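Side-chain contacts in VgrG protein (Vibrio cholerae, PDB 4DTH), which probably cross-links actin through its actin cross-linking domain, which binds ATP together with magnesium ions: residues Y94-E97 and A103-T106; A239-K244 and K272-I277; P261-N264 and P269-K272. One frame throughout, in Å; residues are numbered along the deposited sequence. Where two conformers were deposited one is given.

Contact 1. Residues Y94-E97 and A103-T106; sequences YPCE and AVET. With ATP (adenosine-5'-triphosphate), chain B.
Cys96 meets the first full turn of helix 101-124 with both atoms of its short side chain. Its CB lies 3.8 Å from Ala103 CB, and its SG reaches on to Val104 CG2, also 3.8 Å away, so that the thiol sits over two successive residues of the helix. The chi1 of 65° explains this double contact: SG is held between the backbone N and the carbonyl carbon of Cys96. Val104 turns only one branch to the strand. With CG1 anti to its backbone N (chi1 169°), CG2 is the methyl left beside that N and facing the sulphur, and it also comes within 4.3 Å of the carbonyl O of Glu97.

The side-chain contact is apolar and belongs to a tight strand-to-helix connection: strand 85-97 ends at Glu97 and helix 101-124 begins a few residues later, folding back so that its start packs on the strand end. Just before Cys96, Pro95 lines the nucleotide pocket, its CG 3.6 Å from C5 of the ATP adenine and its CB equally close to C4.

Further out, Arg107, one turn along the helix, bonds through NE to the carbonyl O of Tyr94 and through NH1 to that of Ala103, bridging strand and helix. Asp100 OD1 accepts from the N of Ala103 at the start of the helix, and the backbone of Cys96 pairs with Ile25 of strand 24-30.

Contact 2. Residues A239-K244 and K272-I277; sequences AELAKK and KNAWEI. With ATP (adenosine-5'-triphosphate), chain B; SO4 (sulfate ion), chain J; SO4 (sulfate ion), chain F.
Leu241 holds CG anti to its own carbonyl carbon (chi1 -65°), and a chi2 of 169° carries CD1 outward toward helix 269-275, with CD2 branching off beside it. Trp275 also has CG opposite its carbonyl carbon, and a chi2 of 92° stands the indole roughly perpendicular to its CA-CB-CG plane, presenting a face to the leucine. Leu241 CD1 settles over that face, 3.6 Å from the centroid of the five-membered ring, a CH-pi contact displaced toward the rim on the nitrogen side. NE1 of Trp275 is the ring atom nearest to Leu241 CD1, at 3.2 Å. The other branch diverges: Leu241 CD2 rests on Ala274 CB at 3.6 Å, so one leucine spans two consecutive residues of the opposing segment.

This is helix-on-helix packing, in which Leu241 of the long helix 221-245 bears on the C-terminal part of the short helix 269-275. Glu276 is the first residue to leave helical backbone angles, with a positive phi, and the chain passes directly into strand 277-279.

Ile234, Lys237 and Thr238 of helix 221-245 also touch the indole, and Trp200 meets it edge-to-face. Lys272 starts out away from 239-244, and its extended chain carries NZ to the nucleotide. This NZ bonds to O3 of a sulfate at 3.0 Å and more weakly to the gamma-phosphate oxygen O1G of ATP at 3.4 Å.

Contact 3. Residues P261-N264 and P269-K272; sequences PNAN and PKVK. With ATP (adenosine-5'-triphosphate), chain B; SO4 (sulfate ion), chain F.
Contact 3 is a local packing of a loop against the helix that follows it: residues 261-264, in the connection between helices 221-245 and 269-275, lie against the first turn of helix 269-275. Its apolar part is small. Ala263 CB touches Val271 CG2 at 3.6 Å, and the two methyls meet nearly end on, the valine using the branch beside its backbone N because CG1 takes the position anti to that N (chi1 176°).

Lys270 supplies the polar part. Its chain runs extended beyond CG, passing Ala263, and brings the ammonium group up to the backbone of Asn262. A weak hydrogen bond from NZ to Asn262 O is modelled there, but where they meet both the end of the lysine and that oxygen are doubtfully placed. A water also accepts from Lys270 NZ at 2.7 Å and donates weakly to Asn262 OD1, linking the lysine to the asparagine side chain.

Asp268, just ahead of the helix, accepts from the N of Lys270 through OD1 and from the N of Asn264 through OD2, tying loop and helix start together. Phe245, at the end of helix 221-245, touches Asn262, Ala263, Lys270 and Val271, so both segments pack against the end of that long helix.

In the fold
From the N terminus, contact 1 comes first, closing the short turn between strand 85-97 and helix 101-124 before the other contacts begin. Contact 2 then joins helix 221-245 to helix 269-275 and closes the long connection between them. Contact 3 lies in the later part of that connection, folding it back on the start of helix 269-275, and overlaps contact 2 at Lys272; both use this helix, and contact 2 runs on into strand 277-279. The two also touch directly: Lys244 O lies 3.2 Å from Asn262 ND2, a probable hydrogen bond. Contact 1 stands apart, its centre 30 Å from that of contact 2, yet ATP spans the gap, with its adenine at Pro95 and its gamma-phosphate at Lys272.

Contact 1. Residues Y94-E97 and A103-T106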
loop_
_atom_site.group_PDB
_atom_site.type_symbol
_atom_site.label_atom_id
_atom_site.label_comp_id
_atom_site.label_asym_id
_atom_site.label_seq_id
_atom_site.Cartn_x
_atom_site.Cartn_y
_atom_site.Cartn_z
ATOM N N TYR A 94 -0.243 -11.841 -0.214
ATOM C CA TYR A 94 -1.697 -11.900 -0.314
ATOM C C TYR A 94 -2.114 -11.635 1.135
ATOM O O TYR A 94 -1.525 -12.232 2.048
ATOM C CB TYR A 94 -2.172 -13.285 -0.781
ATOM C CG TYR A 94 -2.037 -13.438 -2.280
ATOM C CD1 TYR A 94 -0.825 -13.814 -2.856
ATOM C CD2 TYR A 94 -3.095 -13.129 -3.129
ATOM C CE1 TYR A 94 -0.682 -13.918 -4.236
ATOM C CE2 TYR A 94 -2.963 -13.224 -4.515
ATOM C CZ TYR A 94 -1.753 -13.625 -5.064
ATOM O OH TYR A 94 -1.597 -13.712 -6.426
ATOM N N PRO A 95 -3.025 -10.679 1.407
ATOM C CA PRO A 95 -3.372 -10.389 2.808
ATOM C C PRO A 95 -3.910 -11.589 3.568
ATOM O O PRO A 95 -4.436 -12.534 2.958
ATOM C CB PRO A 95 -4.428 -9.287 2.687
ATOM C CG PRO A 95 -5.023 -9.492 1.302
ATOM C CD PRO A 95 -3.823 -9.843 0.485
ATOM N N CYS A 96 -3.759 -11.558 4.896
ATOM C CA CYS A 96 -4.270 -12.595 5.782
ATOM C C CYS A 96 -4.848 -11.936 7.020
ATOM O O CYS A 96 -4.695 -10.725 7.199
ATOM C CB CYS A 96 -3.189 -13.619 6.136
ATOM S SG CYS A 96 -1.808 -12.958 7.111
ATOM N N GLU A 97 -5.537 -12.715 7.868
ATOM C CA GLU A 97 -6.069 -12.181 9.112
ATOM C C GLU A 97 -4.889 -11.831 10.010
ATOM O O GLU A 97 -3.922 -12.590 10.076
ATOM C CB GLU A 97 -6.980 -13.210 9.800
ATOM C CG GLU A 97 -8.160 -13.626 8.934
ATOM C CD GLU A 97 -8.937 -14.838 9.410
ATOM O OE1 GLU A 97 -9.566 -15.500 8.555
ATOM O OE2 GLU A 97 -8.933 -15.118 10.631
ATOM N N ALA A 103 -0.647 -18.282 9.039
ATOM C CA ALA A 103 -0.632 -17.579 7.749
ATOM C C ALA A 103 0.484 -16.532 7.695
ATOM O O ALA A 103 1.161 -16.417 6.676
ATOM C CB ALA A 103 -1.984 -16.934 7.477
ATOM N N VAL A 104 0.699 -15.801 8.798
ATOM C CA VAL A 104 1.749 -14.774 8.897
ATOM C C VAL A 104 3.125 -15.449 8.787
ATOM O O VAL A 104 3.995 -14.997 8.034
ATOM C CB VAL A 104 1.610 -13.956 10.216
ATOM C CG1 VAL A 104 2.836 -13.066 10.458
ATOM C CG2 VAL A 104 0.332 -13.121 10.215
ATOM N N GLU A 105 3.297 -16.545 9.529
ATOM C CA GLU A 105 4.547 -17.289 9.555
ATOM C C GLU A 105 4.868 -17.943 8.226
ATOM O O GLU A 105 6.019 -17.880 7.795
ATOM C CB GLU A 105 4.548 -18.299 10.712
ATOM C CG GLU A 105 5.886 -18.402 11.426
ATOM C CD GLU A 105 6.607 -17.110 11.780
ATOM O OE1 GLU A 105 5.965 -16.170 12.306
ATOM O OE2 GLU A 105 7.832 -17.051 11.529
ATOM N N THR A 106 3.864 -18.548 7.564
ATOM C CA THR A 106 4.070 -19.196 6.260
ATOM C C THR A 106 4.532 -18.174 5.212
ATOM O O THR A 106 5.430 -18.488 4.431
ATOM C CB THR A 106 2.842 -19.999 5.820
ATOM O OG1 THR A 106 2.450 -20.862 6.891
ATOM C CG2 THR A 106 3.108 -20.838 4.577
HETATM P PG ATP B . 0.656 2.140 -4.252
HETATM O O1G ATP B . 1.020 2.536 -2.856
HETATM O O2G ATP B . -0.622 2.803 -4.684
HETATM O O3G ATP B . 1.730 2.491 -5.241
HETATM P PB ATP B . 0.046 -0.509 -5.205
HETATM O O1B ATP B . -1.081 -0.039 -6.036
HETATM O O2B ATP B . 1.210 -0.829 -6.112
HETATM O O3B ATP B . 0.443 0.553 -4.237
HETATM P PA ATP B . -1.629 -2.200 -3.673
HETATM O O1A ATP B . -2.605 -1.095 -3.780
HETATM O O2A ATP B . -2.242 -3.427 -4.353
HETATM O O3A ATP B . -0.377 -1.821 -4.386
HETATM O "O5'" ATP B . -1.333 -2.475 -2.120
HETATM C "C5'" ATP B . -0.613 -3.683 -1.821
HETATM C "C4'" ATP B . -0.509 -3.935 -0.340
HETATM O "O4'" ATP B . -1.838 -3.955 0.259
HETATM C "C3'" ATP B . 0.109 -5.289 0.008
HETATM O "O3'" ATP B . 0.888 -5.244 1.202
HETATM C "C2'" ATP B . -1.125 -6.165 0.170
HETATM O "O2'" ATP B . -0.886 -7.380 0.861
HETATM C "C1'" ATP B . -2.014 -5.197 0.924
HETATM N N9 ATP B . -3.440 -5.526 0.979
HETATM C C8 ATP B . -4.290 -5.704 -0.079
HETATM N N7 ATP B . -5.521 -5.981 0.279
HETATM C C5 ATP B . -5.477 -5.990 1.666
HETATM C C6 ATP B . -6.457 -6.204 2.656
HETATM N N6 ATP B . -7.743 -6.468 2.391
HETATM N N1 ATP B . -6.070 -6.119 3.949
HETATM C C2 ATP B . -4.794 -5.838 4.228
HETATM N N3 ATP B . -3.787 -5.615 3.388
HETATM C C4 ATP B . -4.190 -5.709 2.107
#

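Contact 2. Residues A239-K244 and K272-I277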
loop_
_atom_site.group_PDB
_atom_site.type_symbol
_atom_site.label_atom_id
_atom_site.label_comp_id
_atom_site.label_asym_id
_atom_site.label_seq_id
_atom_site.Cartn_x
_atom_site.Cartn_y
_atom_site.Cartn_z
ATOM N N ALA A 239 -4.483 19.405 3.029
ATOM C CA ALA A 239 -4.275 20.841 2.889
ATOM C C ALA A 239 -2.889 21.237 3.431
ATOM O O ALA A 239 -2.157 21.969 2.758
ATOM C CB ALA A 239 -5.381 21.601 3.603
ATOM N N GLU A 240 -2.487 20.669 4.598
ATOM C CA GLU A 240 -1.163 20.930 5.181
ATOM C C GLU A 240 -0.052 20.506 4.224
ATOM O O GLU A 240 0.882 21.283 3.984
ATOM C CB GLU A 240 -1.020 20.206 6.537
ATOM C CG GLU A 240 0.353 20.335 7.187
ATOM C CD GLU A 240 0.631 19.263 8.224
ATOM O OE1 GLU A 240 0.013 19.309 9.311
ATOM O OE2 GLU A 240 1.450 18.361 7.941
ATOM N N LEU A 241 -0.165 19.294 3.656
ATOM C CA LEU A 241 0.839 18.766 2.731
ATOM C C LEU A 241 0.878 19.531 1.420
ATOM O O LEU A 241 1.963 19.755 0.900
ATOM C CB LEU A 241 0.627 17.269 2.478
ATOM C CG LEU A 241 0.816 16.364 3.697
ATOM C CD1 LEU A 241 0.325 14.974 3.402
ATOM C CD2 LEU A 241 2.268 16.325 4.142
ATOM N N ALA A 242 -0.291 19.952 0.901
ATOM C CA ALA A 242 -0.376 20.722 -0.349
ATOM C C ALA A 242 0.353 22.059 -0.175
ATOM O O ALA A 242 1.051 22.497 -1.083
ATOM C CB ALA A 242 -1.835 20.966 -0.718
ATOM N N LYS A 243 0.221 22.677 1.006
ATOM C CA LYS A 243 0.863 23.943 1.348
ATOM C C LYS A 243 2.362 23.730 1.542
ATOM O O LYS A 243 3.179 24.501 1.024
ATOM C CB LYS A 243 0.232 24.461 2.647
ATOM C CG LYS A 243 -0.009 25.940 2.672
ATOM C CD LYS A 243 -0.551 26.331 4.039
ATOM C CE LYS A 243 0.343 27.339 4.709
ATOM N NZ LYS A 243 -0.080 27.612 6.105
ATOM N N LYS A 244 2.723 22.677 2.302
ATOM C CA LYS A 244 4.114 22.335 2.614
ATOM C C LYS A 244 4.918 22.004 1.347
ATOM O O LYS A 244 6.019 22.553 1.144
ATOM C CB LYS A 244 4.100 21.121 3.568
ATOM C CG LYS A 244 5.420 20.437 3.813
ATOM C CD LYS A 244 6.332 21.271 4.651
ATOM C CE LYS A 244 7.540 20.497 5.083
ATOM N NZ LYS A 244 8.540 21.402 5.697
ATOM N N LYS A 272 4.068 10.781 0.497
ATOM C CA LYS A 272 3.547 9.563 1.120
ATOM C C LYS A 272 4.239 9.318 2.470
ATOM O O LYS A 272 3.568 8.972 3.445
ATOM C CB LYS A 272 3.785 8.364 0.194
ATOM C CG LYS A 272 2.918 8.325 -1.046
ATOM C CD LYS A 272 3.250 7.018 -1.786
ATOM C CE LYS A 272 2.360 6.740 -2.957
ATOM N NZ LYS A 272 2.696 5.425 -3.574
ATOM N N ASN A 273 5.572 9.550 2.538
ATOM C CA ASN A 273 6.343 9.381 3.772
ATOM C C ASN A 273 5.884 10.329 4.874
ATOM O O ASN A 273 5.848 9.934 6.036
ATOM C CB ASN A 273 7.840 9.537 3.507
ATOM C CG ASN A 273 8.436 8.356 2.778
ATOM O OD1 ASN A 273 7.816 7.294 2.643
ATOM N ND2 ASN A 273 9.643 8.524 2.261
ATOM N N ALA A 274 5.487 11.560 4.500
ATOM C CA ALA A 274 5.003 12.562 5.447
ATOM C C ALA A 274 3.715 12.139 6.168
ATOM O O ALA A 274 3.497 12.576 7.292
ATOM C CB ALA A 274 4.819 13.900 4.761
ATOM N N TRP A 275 2.876 11.272 5.550
ATOM C CA TRP A 275 1.674 10.754 6.210
ATOM C C TRP A 275 2.067 9.795 7.352
ATOM O O TRP A 275 1.347 9.722 8.350
ATOM C CB TRP A 275 0.781 9.984 5.221
ATOM C CG TRP A 275 -0.029 10.863 4.319
ATOM C CD1 TRP A 275 0.320 11.308 3.080
ATOM C CD2 TRP A 275 -1.353 11.355 4.568
ATOM N NE1 TRP A 275 -0.707 12.038 2.532
ATOM C CE2 TRP A 275 -1.729 12.124 3.442
ATOM C CE3 TRP A 275 -2.240 11.271 5.659
ATOM C CZ2 TRP A 275 -2.952 12.801 3.369
ATOM C CZ3 TRP A 275 -3.466 11.920 5.574
ATOM C CH2 TRP A 275 -3.813 12.674 4.442
ATOM N N GLU A 276 3.183 9.032 7.172
ATOM C CA GLU A 276 3.734 7.986 8.074
ATOM C C GLU A 276 2.854 6.731 8.008
ATOM O O GLU A 276 3.326 5.655 7.639
ATOM C CB GLU A 276 3.919 8.477 9.520
ATOM C CG GLU A 276 4.931 9.610 9.641
ATOM C CD GLU A 276 5.177 10.102 11.054
ATOM O OE1 GLU A 276 5.577 11.278 11.199
ATOM O OE2 GLU A 276 4.963 9.326 12.014
ATOM N N ILE A 277 1.578 6.886 8.362
ATOM C CA ILE A 277 0.535 5.878 8.245
ATOM C C ILE A 277 -0.333 6.451 7.119
ATOM O O ILE A 277 -1.086 7.413 7.315
ATOM C CB ILE A 277 -0.228 5.636 9.575
ATOM C CG1 ILE A 277 0.745 5.100 10.654
ATOM C CG2 ILE A 277 -1.392 4.661 9.350
ATOM C CD1 ILE A 277 0.209 5.048 12.107
HETATM P PG ATP B . 0.656 2.140 -4.252
HETATM O O1G ATP B . 1.020 2.536 -2.856
HETATM O O2G ATP B . -0.622 2.803 -4.684
HETATM O O3G ATP B . 1.730 2.491 -5.241
HETATM P PB ATP B . 0.046 -0.509 -5.205
HETATM O O1B ATP B . -1.081 -0.039 -6.036
HETATM O O2B ATP B . 1.210 -0.829 -6.112
HETATM O O3B ATP B . 0.443 0.553 -4.237
HETATM P PA ATP B . -1.629 -2.200 -3.673
HETATM O O1A ATP B . -2.605 -1.095 -3.780
HETATM O O2A ATP B . -2.242 -3.427 -4.353
HETATM O O3A ATP B . -0.377 -1.821 -4.386
HETATM O "O5'" ATP B . -1.333 -2.475 -2.120
HETATM C "C5'" ATP B . -0.613 -3.683 -1.821
HETATM C "C4'" ATP B . -0.509 -3.935 -0.340
HETATM O "O4'" ATP B . -1.838 -3.955 0.259
HETATM C "C3'" ATP B . 0.109 -5.289 0.008
HETATM O "O3'" ATP B . 0.888 -5.244 1.202
HETATM C "C2'" ATP B . -1.125 -6.165 0.170
HETATM O "O2'" ATP B . -0.886 -7.380 0.861
HETATM C "C1'" ATP B . -2.014 -5.197 0.924
HETATM N N9 ATP B . -3.440 -5.526 0.979
HETATM C C8 ATP B . -4.290 -5.704 -0.079
HETATM N N7 ATP B . -5.521 -5.981 0.279
HETATM C C5 ATP B . -5.477 -5.990 1.666
HETATM C C6 ATP B . -6.457 -6.204 2.656
HETATM N N6 ATP B . -7.743 -6.468 2.391
HETATM N N1 ATP B . -6.070 -6.119 3.949
HETATM C C2 ATP B . -4.794 -5.838 4.228
HETATM N N3 ATP B . -3.787 -5.615 3.388
HETATM C C4 ATP B . -4.190 -5.709 2.107
HETATM S S SO4 J . 0.012 24.700 8.183
HETATM O O1 SO4 J . 1.257 25.030 7.486
HETATM O O2 SO4 J . -0.920 25.821 8.054
HETATM O O3 SO4 J . -0.584 23.498 7.592
HETATM O O4 SO4 J . 0.313 24.454 9.600
HETATM S S SO4 F . 6.529 4.505 -3.314
HETATM O O1 SO4 F . 7.322 3.720 -4.267
HETATM O O2 SO4 F . 7.413 5.242 -2.446
HETATM O O3 SO4 F . 5.659 5.396 -4.060
HETATM O O4 SO4 F . 5.697 3.603 -2.516
#

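Contact 3. Residues P261-N264 and P269-K272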
loop_
_atom_site.group_PDB
_atom_site.type_symbol
_atom_site.label_atom_id
_atom_site.label_comp_id
_atom_site.label_asym_id
_atom_site.label_seq_id
_atom_site.Cartn_x
_atom_site.Cartn_y
_atom_site.Cartn_z
ATOM N N PRO A 261 6.567 24.744 -5.678
ATOM C CA PRO A 261 6.471 23.271 -5.647
ATOM C C PRO A 261 7.793 22.576 -5.294
ATOM O O PRO A 261 8.874 22.969 -5.773
ATOM C CB PRO A 261 6.024 22.927 -7.068
ATOM C CG PRO A 261 5.283 24.128 -7.520
ATOM C CD PRO A 261 6.055 25.283 -6.960
ATOM N N ASN A 262 7.717 21.602 -4.379
ATOM C CA ASN A 262 8.878 20.816 -3.997
ATOM C C ASN A 262 8.540 19.339 -3.899
ATOM O O ASN A 262 9.204 18.600 -3.186
ATOM C CB ASN A 262 9.613 21.381 -2.776
ATOM C CG ASN A 262 8.784 21.482 -1.524
ATOM O OD1 ASN A 262 8.888 20.650 -0.619
ATOM N ND2 ASN A 262 7.996 22.549 -1.418
ATOM N N ALA A 263 7.501 18.913 -4.651
ATOM C CA ALA A 263 7.065 17.526 -4.794
ATOM C C ALA A 263 6.324 17.422 -6.112
ATOM O O ALA A 263 5.783 18.424 -6.596
ATOM C CB ALA A 263 6.161 17.101 -3.639
ATOM N N ASN A 264 6.288 16.219 -6.698
ATOM C CA ASN A 264 5.618 16.039 -7.980
ATOM C C ASN A 264 4.101 15.791 -7.880
ATOM O O ASN A 264 3.411 15.735 -8.900
ATOM C CB ASN A 264 6.347 15.016 -8.852
ATOM C CG ASN A 264 7.798 15.386 -9.144
ATOM O OD1 ASN A 264 8.670 14.519 -9.246
ATOM N ND2 ASN A 264 8.106 16.675 -9.267
ATOM N N PRO A 269 6.960 9.987 -3.377
ATOM C CA PRO A 269 7.378 9.230 -2.177
ATOM C C PRO A 269 7.585 10.067 -0.919
ATOM O O PRO A 269 7.250 9.590 0.162
ATOM C CB PRO A 269 8.681 8.551 -2.609
ATOM C CG PRO A 269 8.600 8.466 -4.082
ATOM C CD PRO A 269 7.774 9.616 -4.558
ATOM N N LYS A 270 8.114 11.309 -1.039
ATOM C CA LYS A 270 8.298 12.123 0.159
ATOM C C LYS A 270 6.978 12.596 0.769
ATOM O O LYS A 270 6.898 12.759 1.987
ATOM C CB LYS A 270 9.330 13.245 -0.016
ATOM C CG LYS A 270 8.960 14.362 -0.950
ATOM C CD LYS A 270 10.169 15.276 -1.085
ATOM C CE LYS A 270 10.150 16.037 -2.368
ATOM N NZ LYS A 270 11.267 17.015 -2.434
ATOM N N VAL A 271 5.942 12.783 -0.072
ATOM C CA VAL A 271 4.610 13.176 0.397
ATOM C C VAL A 271 3.976 11.976 1.109
ATOM O O VAL A 271 3.439 12.125 2.209
ATOM C CB VAL A 271 3.716 13.753 -0.729
ATOM C CG1 VAL A 271 2.305 14.065 -0.216
ATOM C CG2 VAL A 271 4.353 15.000 -1.337
ATOM N N LYS A 272 4.068 10.781 0.497
ATOM C CA LYS A 272 3.547 9.563 1.120
ATOM C C LYS A 272 4.239 9.318 2.470
ATOM O O LYS A 272 3.568 8.972 3.445
ATOM C CB LYS A 272 3.785 8.364 0.194
ATOM C CG LYS A 272 2.918 8.325 -1.046
ATOM C CD LYS A 272 3.250 7.018 -1.786
ATOM C CE LYS A 272 2.360 6.740 -2.957
ATOM N NZ LYS A 272 2.696 5.425 -3.574
HETATM P PG ATP B . 0.656 2.140 -4.252
HETATM O O1G ATP B . 1.020 2.536 -2.856
HETATM O O2G ATP B . -0.622 2.803 -4.684
HETATM O O3G ATP B . 1.730 2.491 -5.241
HETATM P PB ATP B . 0.046 -0.509 -5.205
HETATM O O1B ATP B . -1.081 -0.039 -6.036
HETATM O O2B ATP B . 1.210 -0.829 -6.112
HETATM O O3B ATP B . 0.443 0.553 -4.237
HETATM P PA ATP B . -1.629 -2.200 -3.673
HETATM O O1A ATP B . -2.605 -1.095 -3.780
HETATM O O2A ATP B . -2.242 -3.427 -4.353
HETATM O O3A ATP B . -0.377 -1.821 -4.386
HETATM O "O5'" ATP B . -1.333 -2.475 -2.120
HETATM C "C5'" ATP B . -0.613 -3.683 -1.821
HETATM C "C4'" ATP B . -0.509 -3.935 -0.340
HETATM O "O4'" ATP B . -1.838 -3.955 0.259
HETATM C "C3'" ATP B . 0.109 -5.289 0.008
HETATM O "O3'" ATP B . 0.888 -5.244 1.202
HETATM C "C2'" ATP B . -1.125 -6.165 0.170
HETATM O "O2'" ATP B . -0.886 -7.380 0.861
HETATM C "C1'" ATP B . -2.014 -5.197 0.924
HETATM N N9 ATP B . -3.440 -5.526 0.979
HETATM C C8 ATP B . -4.290 -5.704 -0.079
HETATM N N7 ATP B . -5.521 -5.981 0.279
HETATM C C5 ATP B . -5.477 -5.990 1.666
HETATM C C6 ATP B . -6.457 -6.204 2.656
HETATM N N6 ATP B . -7.743 -6.468 2.391
HETATM N N1 ATP B . -6.070 -6.119 3.949
HETATM C C2 ATP B . -4.794 -5.838 4.228
HETATM N N3 ATP B . -3.787 -5.615 3.388
HETATM C C4 ATP B . -4.190 -5.709 2.107
HETATM S S SO4 F . 6.529 4.505 -3.314
HETATM O O1 SO4 F . 7.322 3.720 -4.267
HETATM O O2 SO4 F . 7.413 5.242 -2.446
HETATM O O3 SO4 F . 5.659 5.396 -4.060
HETATM O O4 SO4 F . 5.697 3.603 -2.516
HETATM O O HOH W 1 11.516 18.485 -0.170
#